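Local atomic coordinates of Lmo2812 protein (Listeria monocytogenes EGD-e, PDB entry 5ZQA), a protein that is a penicillin-binding protein of the S11 peptidase family and probably trims peptidoglycan stem peptides as a serine-type D-Ala-D-Ala carboxypeptidase. Residues A[99-102]-A[103-107]; A[108-111]-A[112-115]; A[240-244]-A[245-249]; A[182-185]-A[186-189]. One frame throughout, in Å; residues are numbered along the deposited sequence.

Contact 1 of 4, residues A[99-102]-A[103-107]; sequences SLYA and ITQKR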
# COMPACT_ATOMS: atom_id res chain seq x y z
N SER A 99 15.00 2.19 2.36
CA SER A 99 14.95 3.47 3.03
C SER A 99 15.34 4.62 2.13
O SER A 99 16.17 4.50 1.21
CB SER A 99 15.84 3.44 4.28
OG SER A 99 17.16 3.85 4.00
N LEU A 100 14.71 5.75 2.40
CA LEU A 100 14.98 6.97 1.65
C LEU A 100 16.36 7.49 2.00
O LEU A 100 17.07 7.99 1.13
CB LEU A 100 13.90 8.02 1.97
CG LEU A 100 14.02 9.38 1.28
CD1 LEU A 100 14.06 9.24 -0.24
CD2 LEU A 100 12.89 10.30 1.71
N TYR A 101 16.74 7.38 3.27
CA TYR A 101 18.04 7.91 3.68
C TYR A 101 19.18 7.18 2.97
O TYR A 101 20.16 7.82 2.57
CB TYR A 101 18.22 7.82 5.19
CG TYR A 101 19.52 8.44 5.65
CD1 TYR A 101 19.63 9.80 5.83
CD2 TYR A 101 20.64 7.65 5.87
CE1 TYR A 101 20.82 10.37 6.24
CE2 TYR A 101 21.82 8.21 6.29
CZ TYR A 101 21.91 9.57 6.47
OH TYR A 101 23.10 10.14 6.88
N ALA A 102 19.06 5.87 2.82
CA ALA A 102 20.17 5.08 2.27
C ALA A 102 20.55 5.55 0.88
O ALA A 102 21.73 5.61 0.55
CB ALA A 102 19.81 3.59 2.25
N ILE A 103 19.57 5.92 0.06
CA ILE A 103 19.88 6.31 -1.31
C ILE A 103 20.07 7.81 -1.52
O ILE A 103 20.48 8.24 -2.60
CB ILE A 103 18.80 5.80 -2.30
CG1 ILE A 103 17.46 6.47 -2.04
CG2 ILE A 103 18.67 4.27 -2.21
CD1 ILE A 103 16.43 6.23 -3.13
N THR A 104 19.78 8.63 -0.50
CA THR A 104 19.93 10.09 -0.66
C THR A 104 20.92 10.70 0.31
O THR A 104 21.50 11.76 0.03
CB THR A 104 18.57 10.83 -0.49
OG1 THR A 104 18.09 10.63 0.85
CG2 THR A 104 17.54 10.34 -1.49
N GLN A 105 21.09 10.06 1.47
CA GLN A 105 21.88 10.60 2.57
C GLN A 105 21.40 11.99 3.02
O GLN A 105 22.18 12.81 3.52
CB GLN A 105 23.37 10.64 2.20
CG GLN A 105 23.92 9.27 1.80
CD GLN A 105 23.97 8.32 2.97
OE1 GLN A 105 23.41 7.22 2.92
NE2 GLN A 105 24.64 8.73 4.04
N LYS A 106 20.11 12.26 2.85
CA LYS A 106 19.49 13.48 3.36
C LYS A 106 18.53 13.10 4.49
O LYS A 106 17.70 12.21 4.34
CB LYS A 106 18.74 14.23 2.26
CG LYS A 106 19.63 14.70 1.12
CD LYS A 106 20.63 15.74 1.60
CE LYS A 106 20.39 17.08 0.94
NZ LYS A 106 21.38 18.10 1.41
N ARG A 107 18.67 13.79 5.62
CA ARG A 107 17.90 13.46 6.81
C ARG A 107 16.53 14.13 6.83
O ARG A 107 15.55 13.54 7.31
CB ARG A 107 18.69 13.85 8.06
CG ARG A 107 17.99 13.60 9.37
CD ARG A 107 17.82 12.12 9.62
NE ARG A 107 19.10 11.43 9.70
CZ ARG A 107 19.26 10.11 9.57
NH1 ARG A 107 18.21 9.33 9.32
NH2 ARG A 107 20.47 9.58 9.66
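The guanidinium of R107 lies flat on the ring of Y101, the two planes only 8° apart and their centres 4.0 Å from each other. The overlap is offset: R107 NH2 sits over the rim of the ring, 3.5 Å from Y101 CZ, so this is a parallel cation-pi stack. Q105 CA makes a CH-pi contact over the opposite face, 4.0 Å from the ring centroid. At the edge, near the ring plane, K106 O comes within 3.4 Å of Y101 CD1. The tyrosine is therefore wrapped by three consecutive residues of the segment that leaves the helix. Two bends, at chi2 (67°) and chi3 (62°), curl the R107 chain back over the ring. Q105 can turn the chain because it adopts positive phi, and its N still reaches Y101 O at 2.7 Å.

A second grip lies at T104, whose OG1 donates to L100 O at 2.8 Å from above the carbonyl plane and accepts K106 N in an ST turn. At the start of the helix, the N-cap S99 receives A102 N on OG, 3.0 Å away. D125 takes the backbone N of L100 and Y101. R91 brings a like charge near R107 NH2, and the electron-rich face of Y101 would be expected to ease that crowding of positive charge.

Contact 2 of 4, residues A[108-111]-A[112-115]; sequences TWSV and RDLY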
# COMPACT_ATOMS: atom_id res chain seq x y z
N THR A 108 16.45 15.35 6.31
CA THR A 108 15.27 16.19 6.53
C THR A 108 14.47 16.42 5.26
O THR A 108 15.01 16.89 4.26
CB THR A 108 15.71 17.55 7.12
OG1 THR A 108 16.46 17.31 8.32
CG2 THR A 108 14.50 18.44 7.43
N TRP A 109 13.18 16.09 5.30
CA TRP A 109 12.29 16.12 4.13
C TRP A 109 10.94 16.70 4.48
O TRP A 109 10.50 16.59 5.62
CB TRP A 109 12.06 14.71 3.58
CG TRP A 109 13.30 14.05 3.08
CD1 TRP A 109 14.28 13.45 3.83
CD2 TRP A 109 13.71 13.92 1.71
NE1 TRP A 109 15.27 12.96 3.01
CE2 TRP A 109 14.94 13.24 1.70
CE3 TRP A 109 13.15 14.32 0.49
CZ2 TRP A 109 15.62 12.93 0.53
CZ3 TRP A 109 13.82 14.02 -0.67
CH2 TRP A 109 15.05 13.33 -0.65
N SER A 110 10.27 17.27 3.49
CA SER A 110 8.90 17.72 3.68
C SER A 110 7.96 16.53 3.81
O SER A 110 8.24 15.43 3.32
CB SER A 110 8.44 18.60 2.51
OG SER A 110 8.31 17.84 1.33
N VAL A 111 6.85 16.74 4.51
CA VAL A 111 5.80 15.73 4.61
C VAL A 111 5.35 15.26 3.23
O VAL A 111 5.15 14.06 3.02
CB VAL A 111 4.60 16.29 5.43
CG1 VAL A 111 3.37 15.42 5.26
CG2 VAL A 111 5.00 16.43 6.90
N ARG A 112 5.23 16.19 2.29
CA ARG A 112 4.92 15.83 0.91
C ARG A 112 5.91 14.80 0.36
O ARG A 112 5.51 13.76 -0.18
CB ARG A 112 4.91 17.08 0.02
CG ARG A 112 4.93 16.81 -1.48
CD ARG A 112 3.72 16.03 -1.95
NE ARG A 112 2.49 16.81 -1.80
CZ ARG A 112 1.27 16.33 -2.00
NH1 ARG A 112 1.09 15.06 -2.36
NH2 ARG A 112 0.23 17.14 -1.81
N ASP A 113 7.20 15.09 0.52
CA ASP A 113 8.21 14.21 -0.06
C ASP A 113 8.27 12.87 0.68
O ASP A 113 8.52 11.84 0.07
CB ASP A 113 9.58 14.87 -0.03
CG ASP A 113 9.75 15.93 -1.12
OD1 ASP A 113 8.88 16.03 -2.01
OD2 ASP A 113 10.77 16.63 -1.08
N LEU A 114 8.03 12.88 1.99
CA LEU A 114 8.00 11.64 2.77
C LEU A 114 6.84 10.76 2.33
O LEU A 114 6.99 9.55 2.16
CB LEU A 114 7.91 11.95 4.25
CG LEU A 114 9.14 12.64 4.84
CD1 LEU A 114 8.81 13.13 6.24
CD2 LEU A 114 10.32 11.69 4.87
N TYR A 115 5.67 11.38 2.17
CA TYR A 115 4.49 10.69 1.64
C TYR A 115 4.76 10.10 0.25
O TYR A 115 4.46 8.93 -0.00
CB TYR A 115 3.32 11.69 1.64
CG TYR A 115 2.09 11.30 0.86
CD1 TYR A 115 1.93 11.73 -0.45
CD2 TYR A 115 1.07 10.58 1.45
CE1 TYR A 115 0.80 11.41 -1.18
CE2 TYR A 115 -0.07 10.27 0.73
CZ TYR A 115 -0.20 10.68 -0.58
OH TYR A 115 -1.33 10.38 -1.31
O HOH W 1 11.75 17.76 1.09
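W109 presents the edge of its indole to D113: CE3 lies 3.6 Å from D113 CB, near the ring plane, and the ring and carboxylate planes stand 68° apart. L114 meets the base of the same side chain, its CD2 3.7 Å from W109 CB.

The next residue, S110, is the N-cap of the helix. With OG set between its backbone N and carbonyl carbon (chi1 69°), the hydroxyl accepts D113 N at 3.1 Å. The S110 carbonyl takes L114 N at 2.9 Å, the first full helical turn. Water 1 adds a bridge, accepting from S110 N at 2.9 Å and donating to D113 OD2 at 2.6 Å. Beyond the two segments, W109 NE1 bonds to K106 O and K205 makes a cation-pi contact with the indole, while D204 N bonds to D113 OD1 and K205 N to D113 OD2. The buried aspartate is thus held at both oxygens, and these donors would be expected to favour its ionised form.

The contact is the junction where strand 108-110 runs straight into helix 111-120. The strand pairs antiparallel with strand 86-88, where V111 and L114 pack on L87, and L114 also leans on A126, T129 and L130 of helix 124-135.

Contact 3 of 4, residues A[240-244]-A[245-249]; sequences TAERG and GKRVI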
# COMPACT_ATOMS: atom_id res chain seq x y z
N THR A 240 -5.07 -1.32 -8.84
CA THR A 240 -6.39 -0.77 -9.13
C THR A 240 -6.37 -0.14 -10.51
O THR A 240 -5.35 0.39 -10.97
CB THR A 240 -6.84 0.24 -8.05
OG1 THR A 240 -8.21 0.61 -8.29
CG2 THR A 240 -5.96 1.49 -8.01
N ALA A 241 -7.50 -0.27 -11.20
CA ALA A 241 -7.68 0.24 -12.55
C ALA A 241 -9.12 0.63 -12.74
O ALA A 241 -10.01 0.01 -12.16
CB ALA A 241 -7.28 -0.82 -13.58
N GLU A 242 -9.37 1.64 -13.57
CA GLU A 242 -10.73 2.03 -13.92
C GLU A 242 -10.89 2.07 -15.44
O GLU A 242 -10.02 2.60 -16.14
CB GLU A 242 -11.08 3.40 -13.32
CG GLU A 242 -12.52 3.83 -13.59
CD GLU A 242 -12.83 5.22 -13.05
OE1 GLU A 242 -11.92 6.09 -13.07
OE2 GLU A 242 -13.98 5.44 -12.62
N ARG A 243 -11.97 1.46 -15.92
CA ARG A 243 -12.34 1.50 -17.34
C ARG A 243 -13.84 1.65 -17.46
O ARG A 243 -14.59 0.93 -16.82
CB ARG A 243 -11.92 0.23 -18.06
CG ARG A 243 -10.44 -0.05 -18.05
CD ARG A 243 -10.13 -1.37 -18.71
NE ARG A 243 -8.72 -1.69 -18.58
CZ ARG A 243 -8.19 -2.88 -18.80
NH1 ARG A 243 -8.96 -3.90 -19.18
NH2 ARG A 243 -6.89 -3.06 -18.64
N GLY A 244 -14.28 2.58 -18.31
CA GLY A 244 -15.71 2.76 -18.54
C GLY A 244 -16.50 3.08 -17.29
O GLY A 244 -17.65 2.65 -17.15
N GLY A 245 -15.89 3.81 -16.37
CA GLY A 245 -16.54 4.17 -15.12
C GLY A 245 -16.56 3.09 -14.05
O GLY A 245 -17.08 3.31 -12.95
N LYS A 246 -16.00 1.92 -14.36
CA LYS A 246 -15.96 0.80 -13.44
C LYS A 246 -14.55 0.64 -12.91
O LYS A 246 -13.62 0.47 -13.69
CB LYS A 246 -16.42 -0.49 -14.12
CG LYS A 246 -16.05 -1.77 -13.35
CD LYS A 246 -16.46 -3.01 -14.12
CE LYS A 246 -15.95 -4.27 -13.44
NZ LYS A 246 -16.33 -5.50 -14.19
N ARG A 247 -14.39 0.68 -11.59
CA ARG A 247 -13.08 0.48 -10.98
C ARG A 247 -13.00 -0.88 -10.32
O ARG A 247 -13.96 -1.34 -9.69
CB ARG A 247 -12.78 1.59 -9.96
CG ARG A 247 -11.44 1.38 -9.24
CD ARG A 247 -11.02 2.59 -8.38
NE ARG A 247 -10.73 3.76 -9.20
CZ ARG A 247 -9.57 3.97 -9.84
NH1 ARG A 247 -8.59 3.09 -9.76
NH2 ARG A 247 -9.41 5.08 -10.57
N VAL A 248 -11.85 -1.54 -10.47
CA VAL A 248 -11.63 -2.80 -9.77
C VAL A 248 -10.38 -2.67 -8.93
O VAL A 248 -9.52 -1.80 -9.18
CB VAL A 248 -11.50 -4.00 -10.73
CG1 VAL A 248 -12.78 -4.14 -11.59
CG2 VAL A 248 -10.26 -3.88 -11.61
N ILE A 249 -10.30 -3.49 -7.89
CA ILE A 249 -9.12 -3.56 -7.04
C ILE A 249 -8.68 -5.01 -6.97
O ILE A 249 -9.49 -5.90 -6.66
CB ILE A 249 -9.39 -3.02 -5.64
CG1 ILE A 249 -9.68 -1.51 -5.72
CG2 ILE A 249 -8.19 -3.27 -4.73
CD1 ILE A 249 -10.09 -0.91 -4.38
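T240 OG1 is held from two sides: it accepts R247 NH1 at 2.9 Å and donates to V248 O at 2.9 Å. The hydroxyl points across to the neighbouring strand because OG1 is anti to the T240 backbone N (chi1 -172°). R247 runs out extended through chi2 and then bends at chi3 (-66°), which swings the guanidinium back over strand 240-243. There T240 OG1 lies in the guanidinium plane, 3° out of it, while E242 CB rests over one face, 3.6 Å from R247 NH2. The carboxylate of E242, on a fully extended chain, makes a long salt bridge, OE1 to R247 NH2 at 3.7 Å. D223 gives R247 NH1 a second, acidic partner.

V248 O accepts A241 N as well as the threonine hydroxyl, and the two donors come from opposite faces of its plane. On the other face of the sheet A241 and V248 pack against M269 of helix 258-272. K246 N to R243 O at 3.0 Å closes the turn, and R243 N to K246 O at 2.9 Å completes the pair, with G244 and G245 both at positive phi. This is a beta hairpin with a type I' turn, in the five-stranded antiparallel sheet of the penicillin-recognising (serine beta-lactamase/DD-peptidase) fold, as expected for an S11 peptidase.

Contact 4 of 4, residues A[182-185]-A[186-189]; sequences SSKL and ISTH. With MG (magnesium ion), chain C.
K184 O is gripped twice by T188: OG1 donates to it at 2.8 Å and the backbone N at 3.0 Å, reaching the oxygen from opposite faces of the carbonyl plane. The hydroxyl can do this because T188 OG1 stands beside its own backbone N (chi1 -54°), turned back along the helix. Bends at chi2 and chi3 fold the K184 chain so that its CD passes 3.8 Å from T188 OG1. One residue on, H189 N makes the next bond, 2.8 Å to L185 O, and H189 itself then leaves helical geometry. I186 N to S182 O, at 3.0 Å, is an ordinary helical bond; the I186 side chain lies beside that carbonyl, with CG1 3.3 Å from S182 O.

These residues form the C-terminal end of helix 175-188, with a metal site immediately beyond it. H189 ND1 binds the magnesium ion at 2.1 Å, and E191 and water 2, at 2.0 Å, are also ligands. The other imidazole nitrogen, NE2, is hydrogen-bonded to E74 OE2, which would fix the rotation of the ring and probably makes ND1 a stronger donor to the metal. On helix 65-77, F70 meets the ring edge-to-face, L73 and D77 touch it, and L66 packs on L185.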
# COMPACT_ATOMS: atom_id res chain seq x y z
N SER A 182 -8.30 -0.42 0.73
CA SER A 182 -7.93 0.23 -0.52
C SER A 182 -9.11 1.01 -1.10
O SER A 182 -8.93 2.12 -1.59
CB SER A 182 -7.43 -0.82 -1.52
OG SER A 182 -6.28 -1.48 -1.02
N SER A 183 -10.30 0.42 -1.04
CA SER A 183 -11.50 1.08 -1.56
C SER A 183 -11.81 2.34 -0.76
O SER A 183 -12.11 3.39 -1.34
CB SER A 183 -12.68 0.10 -1.56
OG SER A 183 -13.08 -0.21 -0.24
N LYS A 184 -11.71 2.26 0.57
CA LYS A 184 -11.97 3.41 1.42
C LYS A 184 -10.93 4.51 1.19
O LYS A 184 -11.26 5.70 1.17
CB LYS A 184 -11.97 3.00 2.90
CG LYS A 184 -12.42 4.09 3.85
CD LYS A 184 -13.92 4.30 3.80
CE LYS A 184 -14.68 3.08 4.29
NZ LYS A 184 -16.13 3.40 4.45
N LEU A 185 -9.68 4.11 1.01
CA LEU A 185 -8.62 5.08 0.74
C LEU A 185 -8.89 5.83 -0.57
O LEU A 185 -8.82 7.06 -0.62
CB LEU A 185 -7.26 4.38 0.70
CG LEU A 185 -6.06 5.22 0.23
CD1 LEU A 185 -5.80 6.39 1.15
CD2 LEU A 185 -4.81 4.33 0.12
N ILE A 186 -9.23 5.08 -1.61
CA ILE A 186 -9.47 5.68 -2.92
C ILE A 186 -10.76 6.53 -2.95
O ILE A 186 -10.77 7.61 -3.54
CB ILE A 186 -9.51 4.58 -4.00
CG1 ILE A 186 -8.11 3.96 -4.17
CG2 ILE A 186 -10.01 5.13 -5.34
CD1 ILE A 186 -8.11 2.70 -5.02
N SER A 187 -11.83 6.07 -2.31
CA SER A 187 -13.09 6.83 -2.33
C SER A 187 -12.99 8.10 -1.48
O SER A 187 -13.54 9.15 -1.84
CB SER A 187 -14.24 5.94 -1.86
OG SER A 187 -14.12 5.60 -0.49
N THR A 188 -12.29 8.02 -0.36
CA THR A 188 -12.16 9.15 0.56
C THR A 188 -11.11 10.15 0.10
O THR A 188 -11.26 11.37 0.28
CB THR A 188 -11.81 8.66 1.98
OG1 THR A 188 -12.77 7.67 2.39
CG2 THR A 188 -11.83 9.81 2.96
N HIS A 189 -10.04 9.62 -0.51
CA HIS A 189 -8.93 10.44 -0.98
C HIS A 189 -8.53 10.05 -2.39
O HIS A 189 -7.46 9.49 -2.60
CB HIS A 189 -7.72 10.32 -0.03
CG HIS A 189 -8.02 10.75 1.36
ND1 HIS A 189 -8.10 12.08 1.72
CD2 HIS A 189 -8.33 10.04 2.47
CE1 HIS A 189 -8.41 12.16 3.00
NE2 HIS A 189 -8.57 10.94 3.48
MG MG C . -7.40 13.69 0.61
O HOH W 2 -6.16 14.79 1.81

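How the contacts relate
Along the chain the order is contact 1, contact 2, contact 4, contact 3. Contacts 1 and 2 are consecutive, with centres 12 Å apart, and they meet where W109 packs on L100 and T104, joining helix 100-104 to strand 108-110. Contacts 3 and 4 have centres 13 Å apart: I249, T240 and R247 of the hairpin lie against S182, S183 and I186 of helix 175-188. Contacts 1 and 3 are far apart, about 35 Å between centres, on opposite sides of the chain's centre. Contacts 2 and 4 approach to about 6 Å between nearest atoms and border the magnesium site of H189 and E191, while contact 3 belongs to the five-stranded sheet on which the metal-bearing helix end packs.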